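Local coordinates for spore germination protein GerM (Bacillus subtilis subsp. subtilis str. 168, PDB 6GZB) that is of unknown molecular function but affects both sporulation and germination, and carries two GerMN domains in tandem, at residues A122-S125 and N126-N130; K129-K133 and E134-K138; S294-L297 and T298-Q302. All blocks are in the same frame, centred on the assembly; numbering follows the deposited sequence.

Interaction 1. Residues A122-S125 and N126-N130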
# COMPACT_ATOMS: atom_id res chain seq x y z
N ALA A 122 -15.62 8.42 -8.97
CA ALA A 122 -15.08 9.69 -8.53
C ALA A 122 -15.13 10.68 -9.67
O ALA A 122 -14.43 10.52 -10.67
CB ALA A 122 -13.64 9.51 -8.05
N ASP A 123 -15.97 11.70 -9.52
CA ASP A 123 -16.23 12.65 -10.59
C ASP A 123 -15.59 13.99 -10.23
O ASP A 123 -16.00 14.64 -9.28
CB ASP A 123 -17.75 12.81 -10.79
CG ASP A 123 -18.11 13.56 -12.08
OD1 ASP A 123 -17.20 14.03 -12.79
OD2 ASP A 123 -19.32 13.74 -12.34
N PHE A 124 -14.56 14.36 -10.97
CA PHE A 124 -13.70 15.49 -10.61
C PHE A 124 -14.06 16.72 -11.45
O PHE A 124 -14.54 16.61 -12.57
CB PHE A 124 -12.23 15.14 -10.84
CG PHE A 124 -11.71 14.07 -9.93
CD1 PHE A 124 -11.22 14.39 -8.67
CD2 PHE A 124 -11.64 12.75 -10.34
CE1 PHE A 124 -10.72 13.41 -7.83
CE2 PHE A 124 -11.15 11.76 -9.50
CZ PHE A 124 -10.68 12.09 -8.25
N SER A 125 -13.75 17.89 -10.91
CA SER A 125 -13.81 19.12 -11.69
C SER A 125 -12.65 19.18 -12.68
O SER A 125 -11.74 18.34 -12.65
CB SER A 125 -13.78 20.33 -10.75
OG SER A 125 -12.49 20.52 -10.20
N ASN A 126 -12.66 20.20 -13.53
CA ASN A 126 -11.72 20.26 -14.65
C ASN A 126 -10.29 20.54 -14.23
O ASN A 126 -9.35 20.25 -14.98
CB ASN A 126 -12.17 21.32 -15.67
CG ASN A 126 -11.47 21.16 -17.01
OD1 ASN A 126 -10.63 21.98 -17.38
ND2 ASN A 126 -11.75 20.06 -17.70
N GLU A 127 -10.12 21.11 -13.04
CA GLU A 127 -8.77 21.34 -12.49
C GLU A 127 -7.97 20.05 -12.33
O GLU A 127 -6.74 20.07 -12.25
CB GLU A 127 -8.86 22.04 -11.13
CG GLU A 127 -9.23 23.51 -11.22
CD GLU A 127 -10.73 23.73 -11.30
OE1 GLU A 127 -11.49 22.74 -11.28
OE2 GLU A 127 -11.14 24.91 -11.35
N PHE A 128 -8.68 18.92 -12.27
CA PHE A 128 -8.06 17.60 -12.21
C PHE A 128 -7.00 17.42 -13.29
O PHE A 128 -6.06 16.64 -13.13
CB PHE A 128 -9.14 16.51 -12.35
CG PHE A 128 -8.61 15.11 -12.25
CD1 PHE A 128 -8.45 14.50 -11.01
CD2 PHE A 128 -8.33 14.37 -13.39
CE1 PHE A 128 -8.00 13.19 -10.92
CE2 PHE A 128 -7.89 13.06 -13.30
CZ PHE A 128 -7.72 12.47 -12.07
N LYS A 129 -7.13 18.16 -14.39
CA LYS A 129 -6.23 18.02 -15.52
C LYS A 129 -4.89 18.71 -15.30
O LYS A 129 -3.95 18.47 -16.05
CB LYS A 129 -6.87 18.57 -16.79
CG LYS A 129 -8.11 17.82 -17.22
CD LYS A 129 -8.60 18.30 -18.59
CE LYS A 129 -9.87 17.59 -18.99
NZ LYS A 129 -10.70 18.37 -19.95
N ASN A 130 -4.80 19.55 -14.27
CA ASN A 130 -3.66 20.46 -14.12
C ASN A 130 -2.50 19.84 -13.35
O ASN A 130 -1.97 20.45 -12.44
CB ASN A 130 -4.09 21.74 -13.40
CG ASN A 130 -5.11 22.53 -14.18
OD1 ASN A 130 -5.18 22.44 -15.41
ND2 ASN A 130 -5.92 23.30 -13.47
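Phe124 and Phe128 lie ring over ring in an offset stack, their centroids 4.4 Å apart and their planes inclined by 26°. The overlap is partial: Phe128 presents its CD1-CE1 side over one face of Phe124, with Phe128 CD1 coming 3.5 Å from Phe124 CG. The two rings start from side chains set differently on the backbone. Phe128 has CG opposite its own N (chi1 -178°), which swings the ring back over the end of the strand, whereas Phe124 holds CG beside its N. The CB atoms of Phe124 and Phe128 also meet, at 3.7 Å, so the packing extends from the rings to the base of both side chains. The pair sits where strand 119-124 of the first GerMN domain's mixed sheet runs out into the 3-10 turn 126-129, and Val143 and Ile139 of helix 136-147 touch Phe124 and Phe128 respectively. Ser125, at the junction, is gripped through both its backbone and its side chain. Its O accepts from Phe128 N at 3.1 Å. Its OG gives its proton to Glu127 OE1, 2.7 Å away and met nearly along the carboxylate C-O bond; the Glu127 chain, bent at chi2 (85°), folds back to bring OE1 there. Ser125 OG is also hydrogen-bonded to Thr109 N, tying the turn to the neighbouring loop.

Interaction 2. Residues K129-K133 and E134-K138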
# COMPACT_ATOMS: atom_id res chain seq x y z
N LYS A 129 -7.13 18.16 -14.39
CA LYS A 129 -6.23 18.02 -15.52
C LYS A 129 -4.89 18.71 -15.30
O LYS A 129 -3.95 18.47 -16.05
CB LYS A 129 -6.87 18.57 -16.79
CG LYS A 129 -8.11 17.82 -17.22
CD LYS A 129 -8.60 18.30 -18.59
CE LYS A 129 -9.87 17.59 -18.99
NZ LYS A 129 -10.70 18.37 -19.95
N ASN A 130 -4.80 19.55 -14.27
CA ASN A 130 -3.66 20.46 -14.12
C ASN A 130 -2.50 19.84 -13.35
O ASN A 130 -1.97 20.45 -12.44
CB ASN A 130 -4.09 21.74 -13.40
CG ASN A 130 -5.11 22.53 -14.18
OD1 ASN A 130 -5.18 22.44 -15.41
ND2 ASN A 130 -5.92 23.30 -13.47
N TYR A 131 -2.08 18.64 -13.76
CA TYR A 131 -0.95 17.97 -13.13
C TYR A 131 0.19 17.82 -14.14
O TYR A 131 -0.02 17.93 -15.34
CB TYR A 131 -1.38 16.60 -12.60
CG TYR A 131 -1.91 15.66 -13.67
CD1 TYR A 131 -1.05 14.88 -14.42
CD2 TYR A 131 -3.27 15.54 -13.90
CE1 TYR A 131 -1.52 14.00 -15.37
CE2 TYR A 131 -3.75 14.66 -14.85
CZ TYR A 131 -2.87 13.92 -15.61
OH TYR A 131 -3.33 13.05 -16.58
N LYS A 132 1.39 17.55 -13.64
CA LYS A 132 2.53 17.24 -14.50
C LYS A 132 2.48 15.80 -15.00
O LYS A 132 2.10 14.89 -14.26
CB LYS A 132 3.84 17.47 -13.75
CG LYS A 132 4.10 18.93 -13.42
CD LYS A 132 5.44 19.11 -12.72
CE LYS A 132 5.76 20.58 -12.49
NZ LYS A 132 6.33 20.83 -11.13
N LYS A 133 2.91 15.59 -16.23
CA LYS A 133 2.83 14.28 -16.87
C LYS A 133 3.50 13.20 -16.02
O LYS A 133 3.02 12.07 -15.92
CB LYS A 133 3.51 14.34 -18.24
CG LYS A 133 3.26 13.12 -19.11
CD LYS A 133 3.63 13.40 -20.56
CE LYS A 133 4.97 12.79 -20.94
NZ LYS A 133 4.83 11.35 -21.29
N GLU A 134 4.59 13.58 -15.37
CA GLU A 134 5.39 12.66 -14.57
C GLU A 134 4.60 12.06 -13.40
O GLU A 134 4.98 11.03 -12.86
CB GLU A 134 6.62 13.41 -14.03
CG GLU A 134 7.62 13.82 -15.10
CD GLU A 134 7.13 14.94 -16.01
OE1 GLU A 134 6.54 15.92 -15.49
OE2 GLU A 134 7.33 14.84 -17.24
N ASP A 135 3.54 12.74 -12.98
CA ASP A 135 2.75 12.31 -11.83
C ASP A 135 1.50 11.49 -12.21
O ASP A 135 0.73 11.09 -11.35
CB ASP A 135 2.32 13.52 -11.00
CG ASP A 135 3.49 14.15 -10.25
OD1 ASP A 135 4.49 13.45 -9.98
OD2 ASP A 135 3.41 15.36 -9.95
N GLU A 136 1.33 11.24 -13.50
CA GLU A 136 0.06 10.70 -14.01
C GLU A 136 -0.35 9.38 -13.33
O GLU A 136 -1.46 9.25 -12.84
CB GLU A 136 0.15 10.50 -15.51
CG GLU A 136 -1.18 10.17 -16.15
CD GLU A 136 -1.21 10.55 -17.62
OE1 GLU A 136 -0.78 9.73 -18.46
OE2 GLU A 136 -1.67 11.67 -17.92
N GLN A 137 0.57 8.42 -13.30
CA GLN A 137 0.30 7.13 -12.68
C GLN A 137 0.14 7.26 -11.17
O GLN A 137 -0.65 6.56 -10.57
CB GLN A 137 1.41 6.13 -12.99
CG GLN A 137 1.34 5.51 -14.37
CD GLN A 137 1.74 4.05 -14.36
OE1 GLN A 137 0.90 3.17 -14.18
NE2 GLN A 137 3.03 3.80 -14.50
N LYS A 138 0.90 8.17 -10.56
CA LYS A 138 0.79 8.40 -9.13
C LYS A 138 -0.61 8.81 -8.75
O LYS A 138 -1.17 8.32 -7.77
CB LYS A 138 1.77 9.50 -8.69
CG LYS A 138 3.23 9.18 -8.95
CD LYS A 138 4.14 10.30 -8.46
CE LYS A 138 5.47 10.29 -9.19
NZ LYS A 138 6.20 9.01 -9.02
O HOH W 1 1.75 16.94 -10.66
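Tyr131 lays the CE1-CZ side of its ring beside the chain of Glu136, with ring CE1 3.9 Å from Glu136 CG, and ends in a short hydrogen bond: its OH donates to Glu136 OE2 at 2.5 Å. The carboxylate oxygen sits at the ring edge, in the ring plane, and is met on its anti side; the ring and carboxylate planes stand 74° apart. Glu136 has CG opposite its backbone N (chi1 -170°) and an extended chain beyond, which carries the carboxylate across to the phenol. Gly171 N also bonds OE2, Thr173 OG1 bonds OE1, and Val170 N bonds the tyrosine hydroxyl, so residues 170-173 bond both carboxylate oxygens and the phenol. Elsewhere on the turn, a water accepts from Lys132 N at 3.1 Å; its link to Asp135 OD2 is so short that it is doubtful, while Asp135 OD1 forms a salt bridge with Arg101. The backbone closes in successive i to i+3 steps, Asp135 N to Lys132 O at 2.9 Å and Glu136 N to Lys133 O at 3.1 Å. These i to i+3 bonds are those of a 3-10 turn, here leading directly into helix 136-147 of the first GerMN domain.

Interaction 3. Residues S294-L297 and T298-Q302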
# COMPACT_ATOMS: atom_id res chain seq x y z
N SER A 294 6.38 -5.48 7.82
CA SER A 294 6.56 -5.72 6.39
C SER A 294 5.88 -7.02 5.97
O SER A 294 5.15 -7.05 4.98
CB SER A 294 8.05 -5.79 6.05
OG SER A 294 8.58 -4.49 5.96
N ILE A 295 6.11 -8.08 6.73
CA ILE A 295 5.47 -9.35 6.47
C ILE A 295 3.95 -9.23 6.47
O ILE A 295 3.27 -9.68 5.55
CB ILE A 295 5.88 -10.41 7.50
CG1 ILE A 295 7.34 -10.81 7.27
CG2 ILE A 295 4.97 -11.62 7.40
CD1 ILE A 295 7.93 -11.63 8.41
N VAL A 296 3.42 -8.63 7.52
CA VAL A 296 2.00 -8.60 7.73
C VAL A 296 1.30 -7.69 6.73
O VAL A 296 0.25 -8.05 6.18
CB VAL A 296 1.66 -8.15 9.17
CG1 VAL A 296 0.16 -7.94 9.33
CG2 VAL A 296 2.16 -9.18 10.16
N LEU A 297 1.87 -6.51 6.49
CA LEU A 297 1.30 -5.61 5.48
C LEU A 297 1.31 -6.26 4.10
O LEU A 297 0.38 -6.08 3.31
CB LEU A 297 2.07 -4.28 5.43
CG LEU A 297 1.84 -3.34 6.62
CD1 LEU A 297 2.83 -2.20 6.58
CD2 LEU A 297 0.42 -2.81 6.64
N THR A 298 2.37 -7.00 3.80
CA THR A 298 2.56 -7.58 2.47
C THR A 298 1.57 -8.73 2.27
O THR A 298 0.82 -8.76 1.29
CB THR A 298 4.00 -8.08 2.30
OG1 THR A 298 4.90 -6.96 2.31
CG2 THR A 298 4.15 -8.84 1.00
N LEU A 299 1.51 -9.62 3.24
CA LEU A 299 0.67 -10.81 3.12
C LEU A 299 -0.82 -10.48 3.16
O LEU A 299 -1.61 -11.04 2.39
CB LEU A 299 1.02 -11.82 4.21
CG LEU A 299 1.97 -12.94 3.78
CD1 LEU A 299 2.91 -12.51 2.68
CD2 LEU A 299 2.74 -13.52 4.95
N THR A 300 -1.21 -9.51 3.98
CA THR A 300 -2.62 -9.12 4.07
C THR A 300 -3.10 -8.27 2.90
O THR A 300 -4.24 -7.84 2.89
CB THR A 300 -2.94 -8.38 5.39
OG1 THR A 300 -2.15 -7.19 5.51
CG2 THR A 300 -2.68 -9.27 6.58
N GLU A 301 -2.22 -7.98 1.94
CA GLU A 301 -2.66 -7.44 0.65
C GLU A 301 -3.21 -8.53 -0.25
O GLU A 301 -3.87 -8.23 -1.24
CB GLU A 301 -1.51 -6.76 -0.11
CG GLU A 301 -0.99 -5.49 0.52
CD GLU A 301 -2.00 -4.35 0.55
OE1 GLU A 301 -1.84 -3.46 1.41
OE2 GLU A 301 -2.96 -4.34 -0.25
N GLN A 302 -2.80 -9.75 0.00
CA GLN A 302 -3.18 -10.89 -0.79
C GLN A 302 -4.57 -11.33 -0.45
O GLN A 302 -5.00 -11.18 0.67
CB GLN A 302 -2.20 -12.03 -0.65
CG GLN A 302 -0.86 -11.70 -1.25
CD GLN A 302 0.18 -12.77 -1.06
OE1 GLN A 302 -0.13 -13.90 -0.92
NE2 GLN A 302 1.41 -12.39 -1.07
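Helical i to i+4 bonds run through the last turn of helix 289-299, with Leu299 N 2.9 Å from Ile295 O, and a type I beta turn from Leu299 to Gln302 follows. Two threonines double this pattern. Ser294 O accepts from Thr298 N and, at 2.7 Å, from Thr298 OG1, which reach it from opposite faces of the carbonyl plane. Val296 O is clasped likewise by Thr300 N at 3.0 Å and Thr300 OG1 at 2.6 Å; the hydroxyl lies between backbone N and carbonyl carbon (chi1 59°), folded back onto the preceding turn, and is also hydrogen-bonded to Arg332 NH2. Losing that hydroxyl to a valine here would probably cost Val296 O its hydroxyl donor and take a partner from Arg332 NH2. On the apolar side, Ile295 and Leu299 run side by side, Ile295 CG2 meeting Leu299 CD2 at 3.8 Å. Glu301 lays its CG 3.2 Å from Leu297 O, and its OE1 goes on to Tyr204 OH and a salt bridge with Arg332. Ile295 and Leu299 pack on Leu270 of strand 267-272, Thr298 and Leu299 on Ala233 of helix 229-239, and Leu297 on Tyr204 of strand 198-208.

How the interactions relate
Interactions 1 and 2 share Lys129 and Asn130 and together follow the chain from strand 119-124 to helix 136-147 in the first GerMN domain, their centres 12 Å apart. Interaction 3 belongs to the second domain, at the finish of a helix, with centres about 33 and 28 Å from the other two. Burial grades their chemistry. Interaction 3 is buried and relies on backbone carbonyls shared by amides and threonine hydroxyls, beside aliphatic packing. Interaction 1 is partly buried, pairing an aromatic stack inside with a polar serine-glutamate link. Interaction 2 is largely at the surface, where exposed lysines and acids flank a turn whose one buried acid, Glu136, binds a tyrosine hydroxyl.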